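Local coordinates for pesticidal crystal protein Cry2Aa (Bacillus thuringiensis serovar kurstaki, PDB 1I5P) that kills dipteran and lepidopteran insect larvae by binding their midgut epithelial cells and promoting colloid-osmotic lysis, at residues Pro23-His28 against Arg470-Tyr475; Ser47-Pro52 against Leu94-Gln99; Ser59-Lys64 against Phe253-Ile258; Thr535-Gly540 against Asn600-Leu605. All blocks are in the same frame, centred on the assembly; numbering follows the deposited sequence.

The four contacts run from the helical bundle to the C-terminal sandwich. Contact 3 pairs two helices inside the N-terminal bundle, while contact 2 sets a loop against helix 88-101 at its edge, their centres about 19 Å apart. Contact 1 lays the N-terminal arm on the 470-475 segment, enclosing contacts 2 and 3 along the chain. It touches contact 3, where Lys63 NZ lies 2.9 Å from Phe26 O, a probable hydrogen bond. It also reaches contact 4, a strand pair in the sheet that strand 474-477 joins: Tyr475 OH packs 3.6 Å from Arg537 NH2. Contacts 2 and 4 lie on opposite sides of the chain's centre, their own centres about 42 Å apart.

Contact 1. Residues Pro23-His28 against Arg470-Tyr475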
loop_
_atom_site.group_PDB
_atom_site.type_symbol
_atom_site.label_atom_id
_atom_site.label_comp_id
_atom_site.label_asym_id
_atom_site.label_seq_id
_atom_site.Cartn_x
_atom_site.Cartn_y
_atom_site.Cartn_z
ATOM N N PRO A 23 15.291 2.606 9.970
ATOM C CA PRO A 23 14.424 1.623 9.309
ATOM C C PRO A 23 13.073 1.441 10.011
ATOM O O PRO A 23 12.207 0.720 9.521
ATOM C CB PRO A 23 15.267 0.350 9.345
ATOM C CG PRO A 23 16.026 0.508 10.632
ATOM C CD PRO A 23 16.491 1.945 10.517
ATOM N N PHE A 24 12.911 2.082 11.165
ATOM C CA PHE A 24 11.667 2.016 11.930
ATOM C C PHE A 24 11.187 3.436 12.247
ATOM O O PHE A 24 10.586 3.672 13.296
ATOM C CB PHE A 24 11.876 1.261 13.248
ATOM C CG PHE A 24 12.177 -0.199 13.076
ATOM C CD1 PHE A 24 13.444 -0.698 13.362
ATOM C CD2 PHE A 24 11.198 -1.077 12.626
ATOM C CE1 PHE A 24 13.728 -2.049 13.204
ATOM C CE2 PHE A 24 11.473 -2.432 12.462
ATOM C CZ PHE A 24 12.739 -2.917 12.752
ATOM N N SER A 25 11.454 4.378 11.345
ATOM C CA SER A 25 11.051 5.763 11.568
ATOM C C SER A 25 9.555 5.918 11.860
ATOM O O SER A 25 9.168 6.652 12.772
ATOM C CB SER A 25 11.468 6.643 10.381
ATOM O OG SER A 25 11.201 6.013 9.141
ATOM N N PHE A 26 8.718 5.227 11.095
ATOM C CA PHE A 26 7.275 5.289 11.311
ATOM C C PHE A 26 6.936 4.810 12.721
ATOM O O PHE A 26 6.202 5.470 13.460
ATOM C CB PHE A 26 6.537 4.410 10.299
ATOM C CG PHE A 26 5.067 4.256 10.594
ATOM C CD1 PHE A 26 4.178 5.292 10.321
ATOM C CD2 PHE A 26 4.577 3.088 11.174
ATOM C CE1 PHE A 26 2.822 5.171 10.616
ATOM C CE2 PHE A 26 3.221 2.955 11.478
ATOM C CZ PHE A 26 2.345 4.002 11.197
ATOM N N GLU A 27 7.468 3.652 13.089
ATOM C CA GLU A 27 7.205 3.099 14.412
ATOM C C GLU A 27 7.721 4.008 15.533
ATOM O O GLU A 27 7.145 4.050 16.617
ATOM C CB GLU A 27 7.844 1.710 14.547
ATOM C CG GLU A 27 7.207 0.594 13.718
ATOM C CD GLU A 27 7.434 0.735 12.218
ATOM O OE1 GLU A 27 8.486 1.267 11.806
ATOM O OE2 GLU A 27 6.556 0.295 11.441
ATOM N N HIS A 28 8.796 4.745 15.264
ATOM C CA HIS A 28 9.395 5.627 16.267
ATOM C C HIS A 28 8.744 6.999 16.329
ATOM O O HIS A 28 9.049 7.805 17.206
ATOM C CB HIS A 28 10.893 5.779 15.993
ATOM C CG HIS A 28 11.687 4.540 16.275
ATOM N ND1 HIS A 28 12.919 4.296 15.706
ATOM C CD2 HIS A 28 11.433 3.486 17.087
ATOM C CE1 HIS A 28 13.389 3.146 16.155
ATOM N NE2 HIS A 28 12.508 2.634 16.994
ATOM N N ARG A 470 5.297 2.004 2.158
ATOM C CA ARG A 470 5.751 2.277 3.513
ATOM C C ARG A 470 6.993 1.476 3.891
ATOM O O ARG A 470 7.740 1.872 4.792
ATOM C CB ARG A 470 4.643 1.960 4.511
ATOM C CG ARG A 470 3.504 2.963 4.536
ATOM C CD ARG A 470 2.606 2.701 5.729
ATOM N NE ARG A 470 1.887 3.904 6.144
ATOM C CZ ARG A 470 0.668 4.235 5.734
ATOM N NH1 ARG A 470 0.012 3.450 4.890
ATOM N NH2 ARG A 470 0.103 5.349 6.176
ATOM N N LYS A 471 7.199 0.348 3.213
ATOM C CA LYS A 471 8.339 -0.524 3.483
ATOM C C LYS A 471 9.584 0.253 3.888
ATOM O O LYS A 471 10.035 1.136 3.165
ATOM C CB LYS A 471 8.655 -1.380 2.257
ATOM C CG LYS A 471 9.749 -2.401 2.502
ATOM C CD LYS A 471 9.359 -3.337 3.641
ATOM C CE LYS A 471 10.363 -4.468 3.793
ATOM N NZ LYS A 471 9.896 -5.486 4.779
ATOM N N ASN A 472 10.147 -0.089 5.041
ATOM C CA ASN A 472 11.326 0.617 5.520
ATOM C C ASN A 472 12.249 -0.258 6.373
ATOM O O ASN A 472 13.441 0.033 6.499
ATOM C CB ASN A 472 10.869 1.851 6.311
ATOM C CG ASN A 472 11.988 2.854 6.560
ATOM O OD1 ASN A 472 12.929 2.963 5.780
ATOM N ND2 ASN A 472 11.866 3.614 7.646
ATOM N N ASN A 473 11.711 -1.337 6.939
ATOM C CA ASN A 473 12.519 -2.215 7.783
ATOM C C ASN A 473 13.397 -3.157 6.969
ATOM O O ASN A 473 13.247 -4.379 7.013
ATOM C CB ASN A 473 11.628 -3.015 8.745
ATOM C CG ASN A 473 10.733 -4.009 8.039
ATOM O OD1 ASN A 473 10.149 -3.710 7.002
ATOM N ND2 ASN A 473 10.607 -5.201 8.616
ATOM N N ILE A 474 14.324 -2.562 6.231
ATOM C CA ILE A 474 15.258 -3.307 5.405
ATOM C C ILE A 474 16.623 -3.215 6.074
ATOM O O ILE A 474 17.207 -2.135 6.170
ATOM C CB ILE A 474 15.364 -2.701 3.992
ATOM C CG1 ILE A 474 13.974 -2.629 3.344
ATOM C CG2 ILE A 474 16.310 -3.543 3.142
ATOM C CD1 ILE A 474 13.908 -1.756 2.097
ATOM N N TYR A 475 17.124 -4.351 6.541
ATOM C CA TYR A 475 18.416 -4.393 7.204
ATOM C C TYR A 475 19.528 -3.987 6.248
ATOM O O TYR A 475 20.348 -3.126 6.556
ATOM C CB TYR A 475 18.690 -5.802 7.734
ATOM C CG TYR A 475 20.063 -5.938 8.342
ATOM C CD1 TYR A 475 20.453 -5.130 9.410
ATOM C CD2 TYR A 475 20.981 -6.856 7.837
ATOM C CE1 TYR A 475 21.727 -5.230 9.961
ATOM C CE2 TYR A 475 22.258 -6.967 8.378
ATOM C CZ TYR A 475 22.624 -6.150 9.440
ATOM O OH TYR A 475 23.884 -6.260 9.985
HETATM O O HOH W 1 9.393 3.328 8.994
#
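Asn472 turns its CG opposite its own backbone N (chi1 -165°), which brings the amide alongside the Pro23 backbone and ND2 toward the short helix 25-28. In Phe24, CG lies opposite the carbonyl carbon (chi1 -67°); although CB points away from 470-475, this torsion returns the ring to it, CE2 3.8 Å from Asn473 CB, ring and amide planes 49° apart. Asparagine suits position 472 because both ends of its amide are used. ND2 donates to a water at 2.8 Å, and the same water accepts from Phe26 N at 2.9 Å, joining the two segments. OD1 takes a bond from His21. Ser25 OG is 2.9 Å from Asn472 ND2, but the angle is too poor for a hydrogen bond. Pro23, rigid and apolar, sets its CB 3.4 Å from Asn472 O, while its own O receives a CA-H contact from Asn473 CA at 3.4 Å. Asn473 is held by two further bonds: Lys471 NZ donates to its OD1 at 2.9 Å, and its ND2 bonds Leu486 O. The Asn472-Ile474 link is an inverse gamma turn centred on Asn473, a tight bend leading into strand 474-477; the N-terminal arm of this three-domain delta-endotoxin packs on the bend and on Leu486 of the neighbouring strand 483-486.

Contact 2. Residues Ser47-Pro52 against Leu94-Gln99; sequences SLYVAP and LRETEQ
Tyr49 and Glu96 make the tight half of this contact: the backbone O of Tyr49 lies 3.0 Å from Glu96 CB, pressed against the helix surface. The carboxylate follows it, with OE1 only 3.1 Å from Tyr49 O. Two acceptors at that distance would be expected to disfavour each other, but Lys42 probably offsets this, since its NZ forms a salt bridge with Glu96 OE1 and also bonds Val50 O. A glutamate suits the place because its chain, extended beyond CG, carries the charge out to this lysine, while OE2 comes within 3.9 Å of Ala51 CA. The small alanine lets the loop run close beside the acid. The Tyr49 ring stands nearly upright to the carboxylate, their planes 80° apart, and its CD2 is 3.7 Å from Glu96 OE1. Together these groups fit the loop between helices 31-44 and 53-65 against helix 88-101, at the edge of the helical bundle that forms the toxin's N-terminal domain. Toward solvent the packing changes character. Both Tyr49 and Gln99 are exposed and touch crystal neighbours. With CG opposite its backbone N (chi1 -172°), Gln99 reaches over the ring, placing CG 4.1 Å from the ring centroid, a CH-pi contact over the face. Its amide crosses the same ring at a slant, the two planes well short of parallel at 41°, and NE2 comes 3.0 Å from Tyr49 OH, though at an angle too poor for a hydrogen bond.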
loop_
_atom_site.group_PDB
_atom_site.type_symbol
_atom_site.label_atom_id
_atom_site.label_comp_id
_atom_site.label_asym_id
_atom_site.label_seq_id
_atom_site.Cartn_x
_atom_site.Cartn_y
_atom_site.Cartn_z
ATOM N N SER A 47 -2.067 16.444 -2.962
ATOM C CA SER A 47 -2.960 15.501 -2.318
ATOM C C SER A 47 -3.889 15.195 -3.477
ATOM O O SER A 47 -3.931 15.946 -4.444
ATOM C CB SER A 47 -3.735 16.170 -1.182
ATOM O OG SER A 47 -4.633 17.151 -1.683
ATOM N N LEU A 48 -4.625 14.104 -3.429
ATOM C CA LEU A 48 -5.519 13.834 -4.554
ATOM C C LEU A 48 -6.904 14.227 -4.092
ATOM O O LEU A 48 -7.870 13.553 -4.407
ATOM C CB LEU A 48 -5.495 12.348 -4.904
ATOM C CG LEU A 48 -4.308 11.828 -5.703
ATOM C CD1 LEU A 48 -2.998 12.052 -4.944
ATOM C CD2 LEU A 48 -4.547 10.355 -5.983
ATOM N N TYR A 49 -6.974 15.327 -3.346
ATOM C CA TYR A 49 -8.217 15.802 -2.748
ATOM C C TYR A 49 -8.477 14.832 -1.604
ATOM O O TYR A 49 -9.577 14.740 -1.064
ATOM C CB TYR A 49 -9.377 15.797 -3.756
ATOM C CG TYR A 49 -9.454 17.077 -4.559
ATOM C CD1 TYR A 49 -8.811 17.193 -5.789
ATOM C CD2 TYR A 49 -10.099 18.200 -4.044
ATOM C CE1 TYR A 49 -8.803 18.401 -6.487
ATOM C CE2 TYR A 49 -10.093 19.412 -4.731
ATOM C CZ TYR A 49 -9.444 19.509 -5.945
ATOM O OH TYR A 49 -9.419 20.721 -6.601
ATOM N N VAL A 50 -7.427 14.099 -1.250
ATOM C CA VAL A 50 -7.494 13.139 -0.158
ATOM C C VAL A 50 -7.441 13.914 1.152
ATOM O O VAL A 50 -6.598 14.789 1.331
ATOM C CB VAL A 50 -6.296 12.146 -0.187
ATOM C CG1 VAL A 50 -6.299 11.280 1.077
ATOM C CG2 VAL A 50 -6.375 11.267 -1.421
ATOM N N ALA A 51 -8.362 13.601 2.055
ATOM C CA ALA A 51 -8.411 14.250 3.358
ATOM C C ALA A 51 -7.282 13.658 4.192
ATOM O O ALA A 51 -7.228 12.447 4.398
ATOM C CB ALA A 51 -9.754 13.982 4.021
ATOM N N PRO A 52 -6.357 14.504 4.671
ATOM C CA PRO A 52 -5.223 14.055 5.484
ATOM C C PRO A 52 -5.572 13.164 6.676
ATOM O O PRO A 52 -4.765 12.323 7.072
ATOM C CB PRO A 52 -4.573 15.366 5.923
ATOM C CG PRO A 52 -5.726 16.346 5.896
ATOM C CD PRO A 52 -6.370 15.972 4.591
ATOM N N LEU A 94 -16.334 13.521 2.538
ATOM C CA LEU A 94 -17.423 13.387 1.578
ATOM C C LEU A 94 -17.330 14.439 0.494
ATOM O O LEU A 94 -17.466 14.138 -0.691
ATOM C CB LEU A 94 -18.781 13.527 2.267
ATOM C CG LEU A 94 -19.947 13.712 1.283
ATOM C CD1 LEU A 94 -20.160 12.437 0.459
ATOM C CD2 LEU A 94 -21.205 14.070 2.049
ATOM N N ARG A 95 -17.106 15.683 0.893
ATOM C CA ARG A 95 -17.031 16.750 -0.084
ATOM C C ARG A 95 -15.817 16.686 -0.991
ATOM O O ARG A 95 -15.911 17.010 -2.175
ATOM C CB ARG A 95 -17.138 18.094 0.627
ATOM C CG ARG A 95 -18.486 18.233 1.344
ATOM C CD ARG A 95 -19.600 17.577 0.512
ATOM N NE ARG A 95 -20.955 17.841 0.985
ATOM C CZ ARG A 95 -21.735 18.813 0.520
ATOM N NH1 ARG A 95 -21.298 19.621 -0.434
ATOM N NH2 ARG A 95 -22.963 18.966 0.995
ATOM N N GLU A 96 -14.675 16.265 -0.461
ATOM C CA GLU A 96 -13.500 16.162 -1.317
ATOM C C GLU A 96 -13.647 14.943 -2.221
ATOM O O GLU A 96 -13.079 14.901 -3.308
ATOM C CB GLU A 96 -12.221 16.065 -0.485
ATOM C CG GLU A 96 -11.934 17.322 0.324
ATOM C CD GLU A 96 -10.457 17.527 0.591
ATOM O OE1 GLU A 96 -9.710 17.763 -0.377
ATOM O OE2 GLU A 96 -10.044 17.457 1.769
ATOM N N THR A 97 -14.403 13.949 -1.766
ATOM C CA THR A 97 -14.633 12.758 -2.569
ATOM C C THR A 97 -15.559 13.158 -3.716
ATOM O O THR A 97 -15.392 12.708 -4.851
ATOM C CB THR A 97 -15.297 11.639 -1.741
ATOM O OG1 THR A 97 -14.437 11.279 -0.653
ATOM C CG2 THR A 97 -15.552 10.408 -2.606
ATOM N N GLU A 98 -16.535 14.012 -3.411
ATOM C CA GLU A 98 -17.469 14.491 -4.425
ATOM C C GLU A 98 -16.695 15.249 -5.490
ATOM O O GLU A 98 -16.943 15.090 -6.684
ATOM C CB GLU A 98 -18.522 15.423 -3.809
ATOM C CG GLU A 98 -19.652 14.706 -3.093
ATOM C CD GLU A 98 -20.766 15.641 -2.631
ATOM O OE1 GLU A 98 -21.878 15.144 -2.366
ATOM O OE2 GLU A 98 -20.538 16.868 -2.522
ATOM N N GLN A 99 -15.754 16.077 -5.053
ATOM C CA GLN A 99 -14.962 16.850 -5.989
ATOM C C GLN A 99 -14.050 15.951 -6.818
ATOM O O GLN A 99 -13.899 16.151 -8.022
ATOM C CB GLN A 99 -14.135 17.902 -5.243
ATOM C CG GLN A 99 -13.406 18.887 -6.159
ATOM C CD GLN A 99 -13.021 20.168 -5.439
ATOM O OE1 GLN A 99 -13.333 20.346 -4.263
ATOM N NE2 GLN A 99 -12.346 21.071 -6.146
#

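Contact 3. Residues Ser59-Lys64 against Phe253-Ile258; sequences SFLLKK and FEYVSI
Leu61 and Leu62 point their branches at Tyr255 and Ile258 across two helices of the N-terminal bundle, the domain held to form the membrane pore in this family. The short segments run almost parallel, 12° apart, with axes 10.4 Å from each other. That wide spacing suits large apolar side chains, which must bridge the gap with their ends. Leu61 and Tyr255 cross at about a right angle; CD1 of the leucine approaches the ring at a slant, neither over its face nor at its edge, and lies 3.9 Å from ring atom CD2. The same methyl is 4.1 Å from Ile258 CG2, and thus touches both residues. With CG1 of Ile258 opposite the backbone N (chi1 -161°) and CD1 turned by chi2 of 66°, CG2 meets Leu61 while CD1 meets Leu62. Both leucines slant past the isoleucine. Around this apolar patch, Asn182 of helix 170-193 touches both Leu61 and Tyr255. The buried Glu254 has a long, weak ion pair with Arg470, and its OE2 lies near Leu62 CD1. The Leu62 pairing ends in two methyls, with CD2 4.0 Å from Ile258 CD1.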
loop_
_atom_site.group_PDB
_atom_site.type_symbol
_atom_site.label_atom_id
_atom_site.label_comp_id
_atom_site.label_asym_id
_atom_site.label_seq_id
_atom_site.Cartn_x
_atom_site.Cartn_y
_atom_site.Cartn_z
ATOM N N SER A 59 -2.512 5.290 10.028
ATOM C CA SER A 59 -1.263 5.209 10.780
ATOM C C SER A 59 -1.582 4.790 12.215
ATOM O O SER A 59 -0.897 3.952 12.808
ATOM C CB SER A 59 -0.560 6.567 10.777
ATOM O OG SER A 59 -0.195 6.938 9.461
ATOM N N PHE A 60 -2.644 5.382 12.751
ATOM C CA PHE A 60 -3.113 5.095 14.099
ATOM C C PHE A 60 -3.489 3.617 14.254
ATOM O O PHE A 60 -3.078 2.955 15.211
ATOM C CB PHE A 60 -4.325 5.983 14.402
ATOM C CG PHE A 60 -5.121 5.552 15.603
ATOM C CD1 PHE A 60 -4.671 5.833 16.891
ATOM C CD2 PHE A 60 -6.335 4.886 15.443
ATOM C CE1 PHE A 60 -5.416 5.462 18.005
ATOM C CE2 PHE A 60 -7.092 4.508 16.552
ATOM C CZ PHE A 60 -6.630 4.800 17.840
ATOM N N LEU A 61 -4.278 3.099 13.318
ATOM C CA LEU A 61 -4.688 1.700 13.395
ATOM C C LEU A 61 -3.482 0.770 13.273
ATOM O O LEU A 61 -3.383 -0.225 13.994
ATOM C CB LEU A 61 -5.734 1.392 12.317
ATOM C CG LEU A 61 -7.046 2.165 12.509
ATOM C CD1 LEU A 61 -8.039 1.813 11.396
ATOM C CD2 LEU A 61 -7.639 1.834 13.878
ATOM N N LEU A 62 -2.564 1.099 12.368
ATOM C CA LEU A 62 -1.353 0.303 12.189
ATOM C C LEU A 62 -0.599 0.201 13.520
ATOM O O LEU A 62 -0.125 -0.869 13.888
ATOM C CB LEU A 62 -0.447 0.940 11.125
ATOM C CG LEU A 62 -0.821 0.711 9.649
ATOM C CD1 LEU A 62 -0.044 1.662 8.751
ATOM C CD2 LEU A 62 -0.540 -0.741 9.275
ATOM N N LYS A 63 -0.512 1.314 14.243
ATOM C CA LYS A 63 0.182 1.340 15.530
ATOM C C LYS A 63 -0.550 0.590 16.645
ATOM O O LYS A 63 0.083 0.057 17.555
ATOM C CB LYS A 63 0.434 2.786 15.954
ATOM C CG LYS A 63 1.541 3.470 15.165
ATOM C CD LYS A 63 1.764 4.894 15.635
ATOM C CE LYS A 63 3.033 5.477 15.038
ATOM N NZ LYS A 63 4.276 4.874 15.595
ATOM N N LYS A 64 -1.880 0.560 16.584
ATOM C CA LYS A 64 -2.662 -0.155 17.587
ATOM C C LYS A 64 -2.426 -1.653 17.443
ATOM O O LYS A 64 -2.224 -2.366 18.428
ATOM C CB LYS A 64 -4.155 0.142 17.420
ATOM C CG LYS A 64 -4.604 1.454 18.040
ATOM C CD LYS A 64 -4.445 1.428 19.557
ATOM C CE LYS A 64 -4.995 2.698 20.194
ATOM N NZ LYS A 64 -4.786 2.726 21.665
ATOM N N PHE A 253 -9.017 1.074 1.163
ATOM C CA PHE A 253 -8.320 -0.194 1.316
ATOM C C PHE A 253 -7.203 -0.336 2.327
ATOM O O PHE A 253 -6.832 -1.461 2.679
ATOM C CB PHE A 253 -7.921 -0.702 -0.068
ATOM C CG PHE A 253 -9.107 -0.914 -0.954
ATOM C CD1 PHE A 253 -9.441 0.019 -1.928
ATOM C CD2 PHE A 253 -9.983 -1.972 -0.709
ATOM C CE1 PHE A 253 -10.636 -0.092 -2.639
ATOM C CE2 PHE A 253 -11.172 -2.091 -1.408
ATOM C CZ PHE A 253 -11.503 -1.149 -2.374
ATOM N N GLU A 254 -6.670 0.781 2.809
ATOM C CA GLU A 254 -5.650 0.706 3.845
ATOM C C GLU A 254 -6.387 0.124 5.043
ATOM O O GLU A 254 -5.840 -0.658 5.815
ATOM C CB GLU A 254 -5.129 2.099 4.188
ATOM C CG GLU A 254 -3.848 2.449 3.473
ATOM C CD GLU A 254 -2.700 1.538 3.873
ATOM O OE1 GLU A 254 -2.001 1.038 2.966
ATOM O OE2 GLU A 254 -2.495 1.324 5.092
ATOM N N TYR A 255 -7.656 0.503 5.171
ATOM C CA TYR A 255 -8.493 0.025 6.265
ATOM C C TYR A 255 -8.906 -1.419 6.045
ATOM O O TYR A 255 -8.838 -2.235 6.959
ATOM C CB TYR A 255 -9.730 0.913 6.400
ATOM C CG TYR A 255 -9.377 2.369 6.589
ATOM C CD1 TYR A 255 -9.815 3.343 5.690
ATOM C CD2 TYR A 255 -8.580 2.771 7.659
ATOM C CE1 TYR A 255 -9.458 4.688 5.857
ATOM C CE2 TYR A 255 -8.223 4.105 7.835
ATOM C CZ TYR A 255 -8.661 5.056 6.938
ATOM O OH TYR A 255 -8.300 6.368 7.132
ATOM N N VAL A 256 -9.337 -1.745 4.835
ATOM C CA VAL A 256 -9.739 -3.113 4.560
ATOM C C VAL A 256 -8.585 -4.055 4.893
ATOM O O VAL A 256 -8.800 -5.133 5.445
ATOM C CB VAL A 256 -10.131 -3.299 3.086
ATOM C CG1 VAL A 256 -10.518 -4.748 2.841
ATOM C CG2 VAL A 256 -11.297 -2.377 2.738
ATOM N N SER A 257 -7.365 -3.631 4.571
ATOM C CA SER A 257 -6.164 -4.430 4.832
ATOM C C SER A 257 -5.829 -4.573 6.319
ATOM O O SER A 257 -5.168 -5.535 6.720
ATOM C CB SER A 257 -4.963 -3.824 4.119
ATOM O OG SER A 257 -5.063 -4.006 2.715
ATOM N N ILE A 258 -6.262 -3.619 7.139
ATOM C CA ILE A 258 -5.969 -3.729 8.557
ATOM C C ILE A 258 -7.064 -4.484 9.310
ATOM O O ILE A 258 -6.786 -5.114 10.331
ATOM C CB ILE A 258 -5.745 -2.340 9.212
ATOM C CG1 ILE A 258 -5.002 -2.512 10.539
ATOM C CG2 ILE A 258 -7.078 -1.639 9.440
ATOM C CD1 ILE A 258 -3.582 -3.038 10.394
#

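Contact 4. Residues Thr535-Gly540 against Asn600-Leu605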
loop_
_atom_site.group_PDB
_atom_site.type_symbol
_atom_site.label_atom_id
_atom_site.label_comp_id
_atom_site.label_asym_id
_atom_site.label_seq_id
_atom_site.Cartn_x
_atom_site.Cartn_y
_atom_site.Cartn_z
ATOM N N THR A 535 14.653 -13.752 3.399
ATOM C CA THR A 535 15.723 -13.607 4.375
ATOM C C THR A 535 15.424 -12.464 5.333
ATOM O O THR A 535 15.055 -11.361 4.916
ATOM C CB THR A 535 17.072 -13.350 3.685
ATOM O OG1 THR A 535 17.300 -14.369 2.708
ATOM C CG2 THR A 535 18.212 -13.378 4.709
ATOM N N LEU A 536 15.599 -12.732 6.620
ATOM C CA LEU A 536 15.326 -11.731 7.635
ATOM C C LEU A 536 16.434 -11.671 8.685
ATOM O O LEU A 536 17.141 -12.657 8.924
ATOM C CB LEU A 536 13.986 -12.045 8.304
ATOM C CG LEU A 536 13.933 -13.313 9.156
ATOM C CD1 LEU A 536 14.182 -12.932 10.604
ATOM C CD2 LEU A 536 12.580 -13.996 9.029
ATOM N N ARG A 537 16.568 -10.505 9.312
ATOM C CA ARG A 537 17.563 -10.282 10.350
ATOM C C ARG A 537 16.856 -10.527 11.682
ATOM O O ARG A 537 16.033 -9.714 12.109
ATOM C CB ARG A 537 18.072 -8.839 10.278
ATOM C CG ARG A 537 19.236 -8.532 11.205
ATOM C CD ARG A 537 20.482 -9.262 10.756
ATOM N NE ARG A 537 21.636 -8.956 11.591
ATOM C CZ ARG A 537 22.866 -9.394 11.348
ATOM N NH1 ARG A 537 23.101 -10.157 10.288
ATOM N NH2 ARG A 537 23.856 -9.076 12.166
ATOM N N GLY A 538 17.173 -11.648 12.329
ATOM C CA GLY A 538 16.532 -11.986 13.588
ATOM C C GLY A 538 16.822 -11.092 14.780
ATOM O O GLY A 538 17.784 -10.318 14.788
ATOM N N ASN A 539 15.984 -11.209 15.802
ATOM C CA ASN A 539 16.133 -10.420 17.014
ATOM C C ASN A 539 16.241 -11.340 18.226
ATOM O O ASN A 539 16.176 -10.886 19.367
ATOM C CB ASN A 539 14.932 -9.490 17.176
ATOM C CG ASN A 539 13.619 -10.238 17.142
ATOM O OD1 ASN A 539 13.599 -11.471 17.124
ATOM N ND2 ASN A 539 12.509 -9.499 17.134
ATOM N N GLY A 540 16.391 -12.636 17.973
ATOM C CA GLY A 540 16.521 -13.593 19.056
ATOM C C GLY A 540 15.218 -14.069 19.668
ATOM O O GLY A 540 15.229 -14.818 20.639
ATOM N N ASN A 600 20.914 -11.295 15.569
ATOM C CA ASN A 600 22.034 -10.854 14.730
ATOM C C ASN A 600 22.401 -11.897 13.684
ATOM O O ASN A 600 23.578 -12.097 13.375
ATOM C CB ASN A 600 23.265 -10.552 15.585
ATOM C CG ASN A 600 23.122 -9.267 16.367
ATOM O OD1 ASN A 600 22.356 -9.196 17.328
ATOM N ND2 ASN A 600 23.854 -8.237 15.953
ATOM N N THR A 601 21.390 -12.548 13.126
ATOM C CA THR A 601 21.626 -13.580 12.134
ATOM C C THR A 601 20.681 -13.441 10.950
ATOM O O THR A 601 19.507 -13.120 11.124
ATOM C CB THR A 601 21.429 -14.977 12.766
ATOM O OG1 THR A 601 22.129 -15.044 14.016
ATOM C CG2 THR A 601 21.951 -16.059 11.848
ATOM N N ASN A 602 21.191 -13.665 9.743
ATOM C CA ASN A 602 20.343 -13.600 8.558
ATOM C C ASN A 602 19.682 -14.970 8.397
ATOM O O ASN A 602 20.290 -15.911 7.903
ATOM C CB ASN A 602 21.164 -13.268 7.310
ATOM C CG ASN A 602 21.739 -11.864 7.339
ATOM O OD1 ASN A 602 21.228 -10.979 8.024
ATOM N ND2 ASN A 602 22.800 -11.651 6.574
ATOM N N VAL A 603 18.432 -15.063 8.829
ATOM C CA VAL A 603 17.672 -16.302 8.765
ATOM C C VAL A 603 16.949 -16.461 7.434
ATOM O O VAL A 603 16.321 -15.527 6.947
ATOM C CB VAL A 603 16.631 -16.343 9.891
ATOM C CG1 VAL A 603 15.929 -17.681 9.906
ATOM C CG2 VAL A 603 17.309 -16.053 11.219
ATOM N N THR A 604 17.043 -17.650 6.844
ATOM C CA THR A 604 16.369 -17.901 5.577
ATOM C C THR A 604 15.068 -18.654 5.835
ATOM O O THR A 604 15.008 -19.553 6.673
ATOM C CB THR A 604 17.233 -18.744 4.609
ATOM O OG1 THR A 604 17.467 -20.037 5.179
ATOM C CG2 THR A 604 18.561 -18.059 4.339
ATOM N N LEU A 605 14.025 -18.262 5.115
ATOM C CA LEU A 605 12.720 -18.891 5.233
ATOM C C LEU A 605 12.346 -19.400 3.855
ATOM O O LEU A 605 12.096 -18.604 2.947
ATOM C CB LEU A 605 11.670 -17.876 5.701
ATOM C CG LEU A 605 10.200 -18.285 5.534
ATOM C CD1 LEU A 605 9.891 -19.491 6.411
ATOM C CD2 LEU A 605 9.294 -17.114 5.899
#
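Leu536 O receives the shortest bond between the strands, from Val603 N at 2.7 Å, and Asn602 CA adds a CA-H contact at 3.4 Å. The return bond, Leu536 N to Val603 O, is 2.9 Å long and straighter, at 164°. These two bonds make Leu536 and Val603 an antiparallel hydrogen-bonded pair, flanked by the non-hydrogen-bonded pairs Thr535-Thr604 and Arg537-Asn602. Past the regular strand, Gly538 N continues the ladder to Thr601 O at 3.0 Å. On one face Leu536 and Val603 lie side by side, CG to CB 4.1 Å, as branched apolar residues suit the interior of a sandwich. The other face is polar. Arg537 starts with CG opposite its backbone N and then bends through chi2 (68°), which folds the guanidinium over the Asn600-Thr601 backbone just before strand 602-610. Its NH1 donates to Asn602 OD1 at 3.1 Å; the oxygen lies in the guanidinium plane, but the donor sits 59° above the plane of the amide carbonyl. Asn600 O and Thr601 N cover one face of the guanidinium. A long arginine and a short asparagine thus meet at the more exposed side. On the same face the buried Thr535, its OG1 bonded to Thr502, packs CG2 3.9 Å from Asn602 CB. In the C-terminal beta sandwich, strand 530-537 runs between strand 602-610 and the parallel strand 483-486, strand 555-561 borders 602-610, and Leu536 and Leu605 pack on Phe624 of strand 617-626 in the other sheet.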